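PDB 1H80: iota-carrageenase from Alteromonas sp., which hydrolyses the 1,4-beta-D-linkages inside iota-carrageenans, the sulfated galactans of red algal cell walls, with inversion of the anomeric configuration. Local coordinates for residues N363-Q368 and G396-G401; C242-A247 and S268-S273; Q370-S375 and C449-M454; L404-D409 and V426-F431. All blocks are in the same frame, centred on the assembly; numbering follows the deposited sequence.

Contact 1 of 4, residues N363-Q368 and G396-G401; sequences NADLKQ and GQIYIG
Y399 OH is held by two partners. Q368 NE2 gives it a hydrogen bond of 2.9 Å, almost straight at 170°, and the hydroxyl lies in the plane of the amide. The second partner is the backbone O of Y451. Q368 reaches the hydroxyl because CG stands opposite the backbone N (chi1 -168°) and the rest of the chain is extended. On the way its CB passes 3.6 Å from Y399 CE1. With a phenylalanine in place of Y399, the ring could stay, but Y451 O would probably lose its mate and Q368 NE2 its in-plane acceptor, leaving the amide less firmly fixed. The backbones form a short two-stranded antiparallel sheet beside the beta-helix. Its strands 364-366 and 399-401 share four N-H...O bonds; A364 N to G401 O is 2.7 Å. D365 and I400 make the non-hydrogen-bonded pair. On one face L366 CD1 rests 3.7 Å from G401 CA. On the other, I398 CD1 packs 3.7 Å from D365 CB, while D365 OD2 takes the N-H of G212. K367 curls at chi2 and chi3, and its NZ meets a lone pair of Q397 O at 2.7 Å. Water 1 joins Q368 N to G396 O.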
loop_
_atom_site.group_PDB
_atom_site.type_symbol
_atom_site.label_atom_id
_atom_site.label_comp_id
_atom_site.label_asym_id
_atom_site.label_seq_id
_atom_site.Cartn_x
_atom_site.Cartn_y
_atom_site.Cartn_z
ATOM N N ASN A 363 -17.597 10.380 -3.297
ATOM C CA ASN A 363 -16.234 10.899 -3.277
ATOM C C ASN A 363 -15.136 9.868 -3.466
ATOM O O ASN A 363 -14.105 9.913 -2.793
ATOM C CB ASN A 363 -16.007 11.664 -1.978
ATOM C CG ASN A 363 -16.946 12.840 -1.837
ATOM O OD1 ASN A 363 -16.929 13.756 -2.657
ATOM N ND2 ASN A 363 -17.779 12.817 -0.803
ATOM N N ALA A 364 -15.352 8.944 -4.391
ATOM C CA ALA A 364 -14.362 7.916 -4.672
ATOM C C ALA A 364 -13.280 8.444 -5.610
ATOM O O ALA A 364 -13.510 9.393 -6.360
ATOM C CB ALA A 364 -15.039 6.712 -5.304
ATOM N N ASP A 365 -12.092 7.849 -5.540
ATOM C CA ASP A 365 -11.002 8.218 -6.440
ATOM C C ASP A 365 -11.298 7.391 -7.683
ATOM O O ASP A 365 -11.526 6.185 -7.590
ATOM C CB ASP A 365 -9.627 7.808 -5.887
ATOM C CG ASP A 365 -9.106 8.752 -4.819
ATOM O OD1 ASP A 365 -9.442 9.954 -4.854
ATOM O OD2 ASP A 365 -8.328 8.292 -3.952
ATOM N N LEU A 366 -11.299 8.034 -8.844
ATOM C CA LEU A 366 -11.593 7.337 -10.086
ATOM C C LEU A 366 -10.534 7.600 -11.138
ATOM O O LEU A 366 -9.983 8.692 -11.217
ATOM C CB LEU A 366 -12.954 7.788 -10.628
ATOM C CG LEU A 366 -14.156 7.578 -9.707
ATOM C CD1 LEU A 366 -15.383 8.288 -10.272
ATOM C CD2 LEU A 366 -14.417 6.087 -9.553
ATOM N N LYS A 367 -10.253 6.586 -11.948
ATOM C CA LYS A 367 -9.284 6.722 -13.022
ATOM C C LYS A 367 -10.061 7.081 -14.279
ATOM O O LYS A 367 -11.225 6.707 -14.431
ATOM C CB LYS A 367 -8.526 5.411 -13.231
ATOM C CG LYS A 367 -7.709 4.976 -12.023
ATOM C CD LYS A 367 -6.653 6.011 -11.641
ATOM C CE LYS A 367 -5.591 6.152 -12.721
ATOM N NZ LYS A 367 -4.505 7.100 -12.332
ATOM N N GLN A 368 -9.424 7.813 -15.182
ATOM C CA GLN A 368 -10.105 8.209 -16.407
ATOM C C GLN A 368 -10.652 7.022 -17.196
ATOM O O GLN A 368 -11.754 7.103 -17.744
ATOM C CB GLN A 368 -9.164 9.017 -17.301
ATOM C CG GLN A 368 -9.877 9.699 -18.458
ATOM C CD GLN A 368 -8.923 10.473 -19.337
ATOM O OE1 GLN A 368 -8.275 9.906 -20.214
ATOM N NE2 GLN A 368 -8.814 11.774 -19.092
ATOM N N GLY A 396 -6.383 14.504 -15.566
ATOM C CA GLY A 396 -6.772 13.298 -16.268
ATOM C C GLY A 396 -6.307 12.051 -15.545
ATOM O O GLY A 396 -6.796 10.953 -15.812
ATOM N N GLN A 397 -5.357 12.210 -14.630
ATOM C CA GLN A 397 -4.848 11.065 -13.880
ATOM C C GLN A 397 -5.779 10.681 -12.738
ATOM O O GLN A 397 -5.769 9.540 -12.276
ATOM C CB GLN A 397 -3.467 11.362 -13.297
ATOM C CG GLN A 397 -2.386 11.638 -14.318
ATOM C CD GLN A 397 -1.000 11.475 -13.727
ATOM O OE1 GLN A 397 -0.722 11.955 -12.629
ATOM N NE2 GLN A 397 -0.120 10.798 -14.457
ATOM N N ILE A 398 -6.585 11.633 -12.284
ATOM C CA ILE A 398 -7.497 11.368 -11.181
ATOM C C ILE A 398 -8.787 12.180 -11.268
ATOM O O ILE A 398 -8.782 13.347 -11.658
ATOM C CB ILE A 398 -6.803 11.668 -9.818
ATOM C CG1 ILE A 398 -7.757 11.396 -8.653
ATOM C CG2 ILE A 398 -6.346 13.118 -9.778
ATOM C CD1 ILE A 398 -8.130 9.951 -8.484
ATOM N N TYR A 399 -9.891 11.532 -10.919
ATOM C CA TYR A 399 -11.200 12.168 -10.893
ATOM C C TYR A 399 -11.830 11.791 -9.570
ATOM O O TYR A 399 -11.443 10.795 -8.956
ATOM C CB TYR A 399 -12.098 11.652 -12.020
ATOM C CG TYR A 399 -11.645 12.053 -13.395
ATOM C CD1 TYR A 399 -10.599 11.384 -14.029
ATOM C CD2 TYR A 399 -12.235 13.133 -14.049
ATOM C CE1 TYR A 399 -10.151 11.783 -15.278
ATOM C CE2 TYR A 399 -11.793 13.543 -15.299
ATOM C CZ TYR A 399 -10.751 12.865 -15.906
ATOM O OH TYR A 399 -10.296 13.272 -17.136
ATOM N N ILE A 400 -12.784 12.594 -9.118
ATOM C CA ILE A 400 -13.489 12.297 -7.884
ATOM C C ILE A 400 -14.951 12.177 -8.272
ATOM O O ILE A 400 -15.494 13.044 -8.962
ATOM C CB ILE A 400 -13.330 13.409 -6.825
ATOM C CG1 ILE A 400 -11.853 13.571 -6.454
ATOM C CG2 ILE A 400 -14.155 13.068 -5.588
ATOM C CD1 ILE A 400 -11.598 14.618 -5.385
ATOM N N GLY A 401 -15.585 11.094 -7.844
ATOM C CA GLY A 401 -16.976 10.892 -8.182
ATOM C C GLY A 401 -17.570 9.686 -7.491
ATOM O O GLY A 401 -16.960 9.118 -6.582
HETATM O O HOH W 1 -6.600 8.290 -15.003
#

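Contact 2 of 4, residues C242-A247 and S268-S273; sequences CSKGLA and SVSCGS
A disulfide joins C242 and C271, with the two SG atoms 2.0 Å apart and a torsion of -109° about the S-S bond in this conformer of C242, one of two deposited. Here C242 SG lies anti to its backbone N (chi1 163°), and C271 SG lies anti to its carbonyl carbon. Around the bridge the backbones run side by side. V269 N bonds to C242 O, and K244 N bonds to V269 O at 3.0 Å. This is the parallel stacking of successive coils in a beta-helix, as in pectate lyase-like proteins. Strand 231-243 lies next to strand 261-269, and both coils turn at matching points: K244 and S270 both have positive phi and psi and sit side by side. Past the turn, G272 N bonds to G245 O at 2.9 Å and S273 N to L246 O at 3.1 Å. G272 has no room for a side chain, since a CB would lie 2.9 Å from L246 O. A247 CB rests 3.4 Å from S273 O. Water 2 also donates to L246 O. Further out, H208 NE2 holds S243 OG and V275 O holds S273 OG. S270 OG meets N363 N, and D365 N bonds to G245 O, both from the chain just after strand 351-359.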
loop_
_atom_site.group_PDB
_atom_site.type_symbol
_atom_site.label_atom_id
_atom_site.label_comp_id
_atom_site.label_asym_id
_atom_site.label_seq_id
_atom_site.Cartn_x
_atom_site.Cartn_y
_atom_site.Cartn_z
ATOM N N CYS A 242 -11.169 0.768 2.807
ATOM C CA CYS A 242 -10.896 1.937 1.988
ATOM C C CYS A 242 -12.024 2.955 2.188
ATOM O O CYS A 242 -13.164 2.586 2.460
ATOM C CB CYS A 242 -10.821 1.554 0.494
ATOM S SG CYS A 242 -10.997 3.041 -0.548
ATOM N N SER A 243 -11.692 4.238 2.086
ATOM C CA SER A 243 -12.685 5.301 2.192
ATOM C C SER A 243 -12.220 6.425 1.278
ATOM O O SER A 243 -11.056 6.821 1.312
ATOM C CB SER A 243 -12.832 5.801 3.638
ATOM O OG SER A 243 -11.629 6.349 4.138
ATOM N N LYS A 244 -13.129 6.912 0.438
ATOM C CA LYS A 244 -12.816 7.985 -0.503
ATOM C C LYS A 244 -11.552 7.707 -1.307
ATOM O O LYS A 244 -10.751 8.607 -1.558
ATOM C CB LYS A 244 -12.672 9.312 0.247
ATOM C CG LYS A 244 -13.909 9.698 1.037
ATOM C CD LYS A 244 -13.714 11.039 1.730
ATOM C CE LYS A 244 -14.946 11.430 2.529
ATOM N NZ LYS A 244 -14.769 12.741 3.215
ATOM N N GLY A 245 -11.378 6.457 -1.723
ATOM C CA GLY A 245 -10.196 6.109 -2.486
ATOM C C GLY A 245 -10.483 5.252 -3.700
ATOM O O GLY A 245 -11.607 5.208 -4.199
ATOM N N LEU A 246 -9.450 4.565 -4.174
ATOM C CA LEU A 246 -9.564 3.695 -5.337
ATOM C C LEU A 246 -10.119 2.328 -4.966
ATOM O O LEU A 246 -11.084 1.858 -5.565
ATOM C CB LEU A 246 -8.197 3.517 -6.000
ATOM C CG LEU A 246 -7.554 4.732 -6.666
ATOM C CD1 LEU A 246 -6.155 4.361 -7.143
ATOM C CD2 LEU A 246 -8.408 5.193 -7.836
ATOM N N ALA A 247 -9.495 1.690 -3.980
ATOM C CA ALA A 247 -9.912 0.366 -3.542
ATOM C C ALA A 247 -9.248 0.022 -2.222
ATOM O O ALA A 247 -8.248 0.627 -1.847
ATOM C CB ALA A 247 -9.527 -0.670 -4.585
ATOM N N SER A 268 -15.353 -1.118 1.845
ATOM C CA SER A 268 -15.058 0.175 1.268
ATOM C C SER A 268 -16.238 1.104 1.448
ATOM O O SER A 268 -17.383 0.659 1.508
ATOM C CB SER A 268 -14.759 0.025 -0.224
ATOM O OG SER A 268 -15.880 -0.437 -0.948
ATOM N N VAL A 269 -15.944 2.393 1.559
ATOM C CA VAL A 269 -16.976 3.407 1.687
ATOM C C VAL A 269 -16.586 4.511 0.727
ATOM O O VAL A 269 -15.551 5.153 0.883
ATOM C CB VAL A 269 -17.067 3.980 3.113
ATOM C CG1 VAL A 269 -18.155 5.048 3.165
ATOM C CG2 VAL A 269 -17.382 2.862 4.104
ATOM N N SER A 270 -17.415 4.709 -0.288
ATOM C CA SER A 270 -17.155 5.725 -1.287
ATOM C C SER A 270 -15.806 5.516 -1.996
ATOM O O SER A 270 -15.051 6.466 -2.162
ATOM C CB SER A 270 -17.204 7.117 -0.642
ATOM O OG SER A 270 -17.145 8.143 -1.616
ATOM N N CYS A 271 -15.488 4.277 -2.386
ATOM C CA CYS A 271 -14.248 4.010 -3.139
ATOM C C CYS A 271 -14.651 3.572 -4.532
ATOM O O CYS A 271 -15.827 3.277 -4.785
ATOM C CB CYS A 271 -13.380 2.903 -2.508
ATOM S SG CYS A 271 -13.004 3.305 -0.784
ATOM N N GLY A 272 -13.679 3.539 -5.437
ATOM C CA GLY A 272 -13.961 3.118 -6.800
ATOM C C GLY A 272 -14.610 1.750 -6.737
ATOM O O GLY A 272 -15.649 1.496 -7.348
ATOM N N SER A 273 -13.979 0.859 -5.980
ATOM C CA SER A 273 -14.488 -0.488 -5.767
ATOM C C SER A 273 -13.813 -0.973 -4.494
ATOM O O SER A 273 -12.898 -0.320 -3.992
ATOM C CB SER A 273 -14.139 -1.409 -6.941
ATOM O OG SER A 273 -12.744 -1.630 -7.040
HETATM O O HOH W 2 -10.908 0.050 -7.551
#

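Contact 3 of 4, residues Q370-S375 and C449-M454; sequences QLDYFS and CNYYGM
L371 is the bump here. Its side chain enters a hollow lined by C449, Y451 and M454. CD1 reaches deepest, 4.0 Å from Y451 CD1 and 4.2 Å from M454 CE, while L371 CB lies 4.1 Å from C449 SG. L371 and Y451 lie alongside each other, pointing opposite ways, and CD1 meets the ring obliquely. M454 closes the hollow because its chain bends at chi3 (67°), which brings the terminal methyl back to the leucine. On its own side L371 is joined by F374, and C449 SG nestles against both; F374 CD2 is 4.1 Å from that SG in an oblique sulfur-aromatic contact. Polar groups border this apolar patch. Y451 OH donates to D372 OD1 at 2.7 Å, on the syn side of the carboxylate but 35° out of its plane. Water 3 also donates to OD1, at 2.8 Å, and accepts from C449 N, so the same oxygen is held twice. N450 shapes the far turn with an Asx motif, its OD1 taking the N-H of G453 at 2.7 Å. Both segments lie in connections between strands and helices. The disulfide from C449 to C381 ties the second to the chain just beyond the first, and R447 makes a cation-pi contact with Y451. The leucine and methionine also touch Y399 of strand 399-401, and F374 packs on L404, just before strand 407-409. Segment 449-454 leads to helix 459-463.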
loop_
_atom_site.group_PDB
_atom_site.type_symbol
_atom_site.label_atom_id
_atom_site.label_comp_id
_atom_site.label_asym_id
_atom_site.label_seq_id
_atom_site.Cartn_x
_atom_site.Cartn_y
_atom_site.Cartn_z
ATOM N N GLN A 370 -12.014 4.531 -16.262
ATOM C CA GLN A 370 -13.105 3.888 -15.540
ATOM C C GLN A 370 -14.381 4.711 -15.684
ATOM O O GLN A 370 -15.477 4.212 -15.447
ATOM C CB GLN A 370 -12.776 3.764 -14.049
ATOM C CG GLN A 370 -11.542 2.938 -13.739
ATOM C CD GLN A 370 -11.211 2.940 -12.260
ATOM O OE1 GLN A 370 -11.380 3.951 -11.578
ATOM N NE2 GLN A 370 -10.717 1.810 -11.759
ATOM N N LEU A 371 -14.229 5.972 -16.077
ATOM C CA LEU A 371 -15.370 6.877 -16.214
ATOM C C LEU A 371 -16.472 6.410 -17.149
ATOM O O LEU A 371 -17.641 6.737 -16.940
ATOM C CB LEU A 371 -14.899 8.260 -16.660
ATOM C CG LEU A 371 -13.970 9.017 -15.710
ATOM C CD1 LEU A 371 -13.646 10.377 -16.314
ATOM C CD2 LEU A 371 -14.634 9.179 -14.347
ATOM N N ASP A 372 -16.112 5.650 -18.175
ATOM C CA ASP A 372 -17.103 5.174 -19.126
ATOM C C ASP A 372 -18.059 4.160 -18.510
ATOM O O ASP A 372 -19.112 3.869 -19.071
ATOM C CB ASP A 372 -16.412 4.575 -20.353
ATOM C CG ASP A 372 -15.690 5.624 -21.189
ATOM O OD1 ASP A 372 -15.724 6.821 -20.821
ATOM O OD2 ASP A 372 -15.088 5.250 -22.219
ATOM N N TYR A 373 -17.702 3.623 -17.347
ATOM C CA TYR A 373 -18.573 2.660 -16.699
ATOM C C TYR A 373 -19.780 3.325 -16.045
ATOM O O TYR A 373 -20.646 2.651 -15.494
ATOM C CB TYR A 373 -17.780 1.830 -15.687
ATOM C CG TYR A 373 -16.815 0.886 -16.364
ATOM C CD1 TYR A 373 -17.279 -0.109 -17.228
ATOM C CD2 TYR A 373 -15.439 1.007 -16.175
ATOM C CE1 TYR A 373 -16.396 -0.958 -17.891
ATOM C CE2 TYR A 373 -14.546 0.161 -16.833
ATOM C CZ TYR A 373 -15.034 -0.816 -17.690
ATOM O OH TYR A 373 -14.155 -1.640 -18.356
ATOM N N PHE A 374 -19.842 4.652 -16.118
ATOM C CA PHE A 374 -20.978 5.377 -15.557
ATOM C C PHE A 374 -22.137 5.363 -16.550
ATOM O O PHE A 374 -23.247 5.779 -16.226
ATOM C CB PHE A 374 -20.604 6.831 -15.261
ATOM C CG PHE A 374 -19.891 7.025 -13.955
ATOM C CD1 PHE A 374 -20.477 6.617 -12.761
ATOM C CD2 PHE A 374 -18.641 7.627 -13.917
ATOM C CE1 PHE A 374 -19.825 6.810 -11.542
ATOM C CE2 PHE A 374 -17.978 7.824 -12.705
ATOM C CZ PHE A 374 -18.572 7.415 -11.517
ATOM N N SER A 375 -21.876 4.869 -17.756
ATOM C CA SER A 375 -22.892 4.837 -18.805
ATOM C C SER A 375 -24.215 4.181 -18.417
ATOM O O SER A 375 -25.269 4.559 -18.930
ATOM C CB SER A 375 -22.339 4.142 -20.052
ATOM O OG SER A 375 -22.097 2.767 -19.813
ATOM N N CYS A 449 -18.832 11.021 -19.873
ATOM C CA CYS A 449 -18.191 12.105 -19.136
ATOM C C CYS A 449 -17.327 12.983 -20.017
ATOM O O CYS A 449 -16.746 12.517 -20.998
ATOM C CB CYS A 449 -17.315 11.556 -18.004
ATOM S SG CYS A 449 -18.232 10.607 -16.754
ATOM N N ASN A 450 -17.254 14.258 -19.651
ATOM C CA ASN A 450 -16.444 15.233 -20.364
ATOM C C ASN A 450 -15.102 15.191 -19.647
ATOM O O ASN A 450 -14.899 15.888 -18.654
ATOM C CB ASN A 450 -17.064 16.624 -20.239
ATOM C CG ASN A 450 -16.380 17.647 -21.120
ATOM O OD1 ASN A 450 -15.176 17.559 -21.377
ATOM N ND2 ASN A 450 -17.140 18.638 -21.576
ATOM N N TYR A 451 -14.194 14.361 -20.152
ATOM C CA TYR A 451 -12.880 14.170 -19.538
ATOM C C TYR A 451 -12.142 15.408 -19.059
ATOM O O TYR A 451 -11.623 15.430 -17.944
ATOM C CB TYR A 451 -11.963 13.395 -20.486
ATOM C CG TYR A 451 -12.331 11.942 -20.687
ATOM C CD1 TYR A 451 -13.513 11.412 -20.171
ATOM C CD2 TYR A 451 -11.500 11.100 -21.424
ATOM C CE1 TYR A 451 -13.861 10.078 -20.388
ATOM C CE2 TYR A 451 -11.835 9.772 -21.647
ATOM C CZ TYR A 451 -13.016 9.265 -21.129
ATOM O OH TYR A 451 -13.346 7.950 -21.365
ATOM N N TYR A 452 -12.089 16.444 -19.886
ATOM C CA TYR A 452 -11.356 17.639 -19.498
ATOM C C TYR A 452 -12.190 18.894 -19.302
ATOM O O TYR A 452 -11.678 19.908 -18.827
ATOM C CB TYR A 452 -10.250 17.894 -20.522
ATOM C CG TYR A 452 -9.295 16.728 -20.624
ATOM C CD1 TYR A 452 -8.382 16.463 -19.603
ATOM C CD2 TYR A 452 -9.347 15.851 -21.706
ATOM C CE1 TYR A 452 -7.547 15.345 -19.655
ATOM C CE2 TYR A 452 -8.518 14.734 -21.767
ATOM C CZ TYR A 452 -7.624 14.487 -20.740
ATOM O OH TYR A 452 -6.816 13.375 -20.790
ATOM N N GLY A 453 -13.472 18.821 -19.642
ATOM C CA GLY A 453 -14.333 19.982 -19.498
ATOM C C GLY A 453 -15.351 19.891 -18.378
ATOM O O GLY A 453 -16.078 20.851 -18.118
ATOM N N MET A 454 -15.413 18.746 -17.706
ATOM C CA MET A 454 -16.367 18.579 -16.616
ATOM C C MET A 454 -16.084 19.546 -15.475
ATOM O O MET A 454 -15.039 20.198 -15.437
ATOM C CB MET A 454 -16.325 17.148 -16.079
ATOM C CG MET A 454 -14.981 16.750 -15.508
ATOM S SD MET A 454 -15.114 15.246 -14.522
ATOM C CE MET A 454 -15.503 14.068 -15.779
HETATM O O HOH W 3 -17.388 8.525 -19.427
#

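Contact 4 of 4, residues L404-D409 and V426-F431; sequences LAAVID and VKRINF
A406 CB sits over two side chains of the facing strand, 3.6 Å from V426 CG1 and 3.6 Å from R428 CG. The contact joins two faces of the beta-helix. A406 leads into strand 407-409 of the five-stranded parallel sheet, while V426 and R428 lie on strand 421-429, which stacks beside strand 351-359. The touching parts run almost opposite ways, 174° apart end to end. No hydrogen bond crosses between them, so packing alone makes the contact. A406 also rests on A358. Past the strand, F431 turns its ring edge to the backbone of 404-405: CE2 is 3.8 Å from A405 N, and CZ is 3.8 Å from A405 O. One face of that ring is covered by R428 CD, 3.9 Å above its centre; the bend of the arginine at chi3 (-58°) then carries the guanidinium onward, and NH1 makes a weak hydrogen bond to S435. F360 meets F431 edge-to-face. Cutting F431 back to an alanine would probably open a gap beside the A405 backbone and leave R428 CD without its ring, letting the arginine swing more freely. At the other end, V407 and V426 meet roughly perpendicular, with V407 CG2 4.1 Å from V426 CG1.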
loop_
_atom_site.group_PDB
_atom_site.type_symbol
_atom_site.label_atom_id
_atom_site.label_comp_id
_atom_site.label_asym_id
_atom_site.label_seq_id
_atom_site.Cartn_x
_atom_site.Cartn_y
_atom_site.Cartn_z
ATOM N N LEU A 404 -18.043 3.012 -8.338
ATOM C CA LEU A 404 -18.419 2.338 -9.573
ATOM C C LEU A 404 -18.868 0.890 -9.442
ATOM O O LEU A 404 -19.710 0.429 -10.213
ATOM C CB LEU A 404 -17.269 2.421 -10.576
ATOM C CG LEU A 404 -17.170 3.738 -11.350
ATOM C CD1 LEU A 404 -15.858 3.800 -12.108
ATOM C CD2 LEU A 404 -18.353 3.850 -12.304
ATOM N N ALA A 405 -18.318 0.168 -8.474
ATOM C CA ALA A 405 -18.683 -1.234 -8.313
ATOM C C ALA A 405 -18.178 -1.782 -6.999
ATOM O O ALA A 405 -17.524 -1.082 -6.233
ATOM C CB ALA A 405 -18.090 -2.053 -9.457
ATOM N N ALA A 406 -18.486 -3.047 -6.744
ATOM C CA ALA A 406 -18.007 -3.703 -5.538
ATOM C C ALA A 406 -16.654 -4.304 -5.898
ATOM O O ALA A 406 -15.700 -4.247 -5.124
ATOM C CB ALA A 406 -18.968 -4.805 -5.114
ATOM N N VAL A 407 -16.582 -4.871 -7.099
ATOM C CA VAL A 407 -15.371 -5.510 -7.581
ATOM C C VAL A 407 -15.046 -5.143 -9.022
ATOM O O VAL A 407 -15.930 -5.078 -9.875
ATOM C CB VAL A 407 -15.502 -7.046 -7.503
ATOM C CG1 VAL A 407 -14.261 -7.715 -8.096
ATOM C CG2 VAL A 407 -15.709 -7.476 -6.058
ATOM N N ILE A 408 -13.771 -4.882 -9.276
ATOM C CA ILE A 408 -13.303 -4.578 -10.616
ATOM C C ILE A 408 -12.246 -5.631 -10.913
ATOM O O ILE A 408 -11.298 -5.813 -10.144
ATOM C CB ILE A 408 -12.681 -3.173 -10.714
ATOM C CG1 ILE A 408 -13.762 -2.113 -10.483
ATOM C CG2 ILE A 408 -12.053 -2.976 -12.096
ATOM C CD1 ILE A 408 -13.248 -0.686 -10.524
ATOM N N ASP A 409 -12.433 -6.354 -12.009
ATOM C CA ASP A 409 -11.489 -7.392 -12.400
ATOM C C ASP A 409 -11.230 -7.251 -13.888
ATOM O O ASP A 409 -12.059 -7.654 -14.704
ATOM C CB ASP A 409 -12.067 -8.776 -12.118
ATOM C CG ASP A 409 -11.080 -9.893 -12.419
ATOM O OD1 ASP A 409 -10.231 -9.711 -13.318
ATOM O OD2 ASP A 409 -11.160 -10.957 -11.768
ATOM N N VAL A 426 -19.924 -11.232 -1.840
ATOM C CA VAL A 426 -19.753 -9.829 -2.200
ATOM C C VAL A 426 -21.091 -9.117 -2.039
ATOM O O VAL A 426 -22.117 -9.592 -2.526
ATOM C CB VAL A 426 -19.289 -9.686 -3.661
ATOM C CG1 VAL A 426 -19.178 -8.217 -4.031
ATOM C CG2 VAL A 426 -17.952 -10.385 -3.848
ATOM N N LYS A 427 -21.074 -7.973 -1.362
ATOM C CA LYS A 427 -22.292 -7.212 -1.129
ATOM C C LYS A 427 -22.099 -5.725 -1.384
ATOM O O LYS A 427 -21.013 -5.183 -1.186
ATOM C CB LYS A 427 -22.767 -7.410 0.312
ATOM C CG LYS A 427 -23.145 -8.840 0.663
ATOM C CD LYS A 427 -23.448 -8.975 2.146
ATOM C CE LYS A 427 -23.870 -10.392 2.508
ATOM N NZ LYS A 427 -25.152 -10.778 1.856
ATOM N N ARG A 428 -23.165 -5.075 -1.834
ATOM C CA ARG A 428 -23.145 -3.647 -2.095
ATOM C C ARG A 428 -24.208 -2.988 -1.237
ATOM O O ARG A 428 -25.248 -3.585 -0.952
ATOM C CB ARG A 428 -23.441 -3.349 -3.564
ATOM C CG ARG A 428 -22.356 -3.765 -4.531
ATOM C CD ARG A 428 -22.728 -3.304 -5.922
ATOM N NE ARG A 428 -24.012 -3.865 -6.327
ATOM C CZ ARG A 428 -24.777 -3.363 -7.289
ATOM N NH1 ARG A 428 -24.387 -2.281 -7.952
ATOM N NH2 ARG A 428 -25.933 -3.939 -7.583
ATOM N N ILE A 429 -23.938 -1.756 -0.827
ATOM C CA ILE A 429 -24.870 -1.004 -0.005
ATOM C C ILE A 429 -25.102 0.386 -0.589
ATOM O O ILE A 429 -24.156 1.110 -0.889
ATOM C CB ILE A 429 -24.339 -0.840 1.433
ATOM C CG1 ILE A 429 -24.148 -2.210 2.084
ATOM C CG2 ILE A 429 -25.310 0.013 2.246
ATOM C CD1 ILE A 429 -23.570 -2.138 3.483
ATOM N N ASN A 430 -26.374 0.738 -0.750
ATOM C CA ASN A 430 -26.797 2.036 -1.264
ATOM C C ASN A 430 -26.350 2.419 -2.669
ATOM O O ASN A 430 -26.216 3.604 -2.975
ATOM C CB ASN A 430 -26.398 3.144 -0.285
ATOM C CG ASN A 430 -27.135 3.043 1.039
ATOM O OD1 ASN A 430 -28.061 2.243 1.187
ATOM N ND2 ASN A 430 -26.732 3.858 2.008
ATOM N N PHE A 431 -26.116 1.433 -3.525
ATOM C CA PHE A 431 -25.728 1.737 -4.893
ATOM C C PHE A 431 -26.991 2.098 -5.665
ATOM O O PHE A 431 -28.063 1.548 -5.407
ATOM C CB PHE A 431 -25.045 0.535 -5.547
ATOM C CG PHE A 431 -23.553 0.522 -5.375
ATOM C CD1 PHE A 431 -22.985 0.224 -4.141
ATOM C CD2 PHE A 431 -22.714 0.811 -6.448
ATOM C CE1 PHE A 431 -21.602 0.215 -3.975
ATOM C CE2 PHE A 431 -21.328 0.803 -6.295
ATOM C CZ PHE A 431 -20.770 0.504 -5.053
#

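From the N terminus, contact 2 comes first and closes one turn of the beta-helix, bringing two successive coils side by side, with 20 residues between its segments. Much later, contact 1 closes the excursion from 368 to 396, and touches the turns of contact 2 through N363 and D365. Contacts 1 and 3 cross: segment 370-375 lies inside that excursion, but its partner 449-454 lies far beyond 396-401. The two contacts also meet where L366 packs on F374. Contact 4 is nested in the loop closed by contact 3. It joins contact 2 through a probable hydrogen bond from L404 N to G272 O. The set thus ties the outer loops to the later coils.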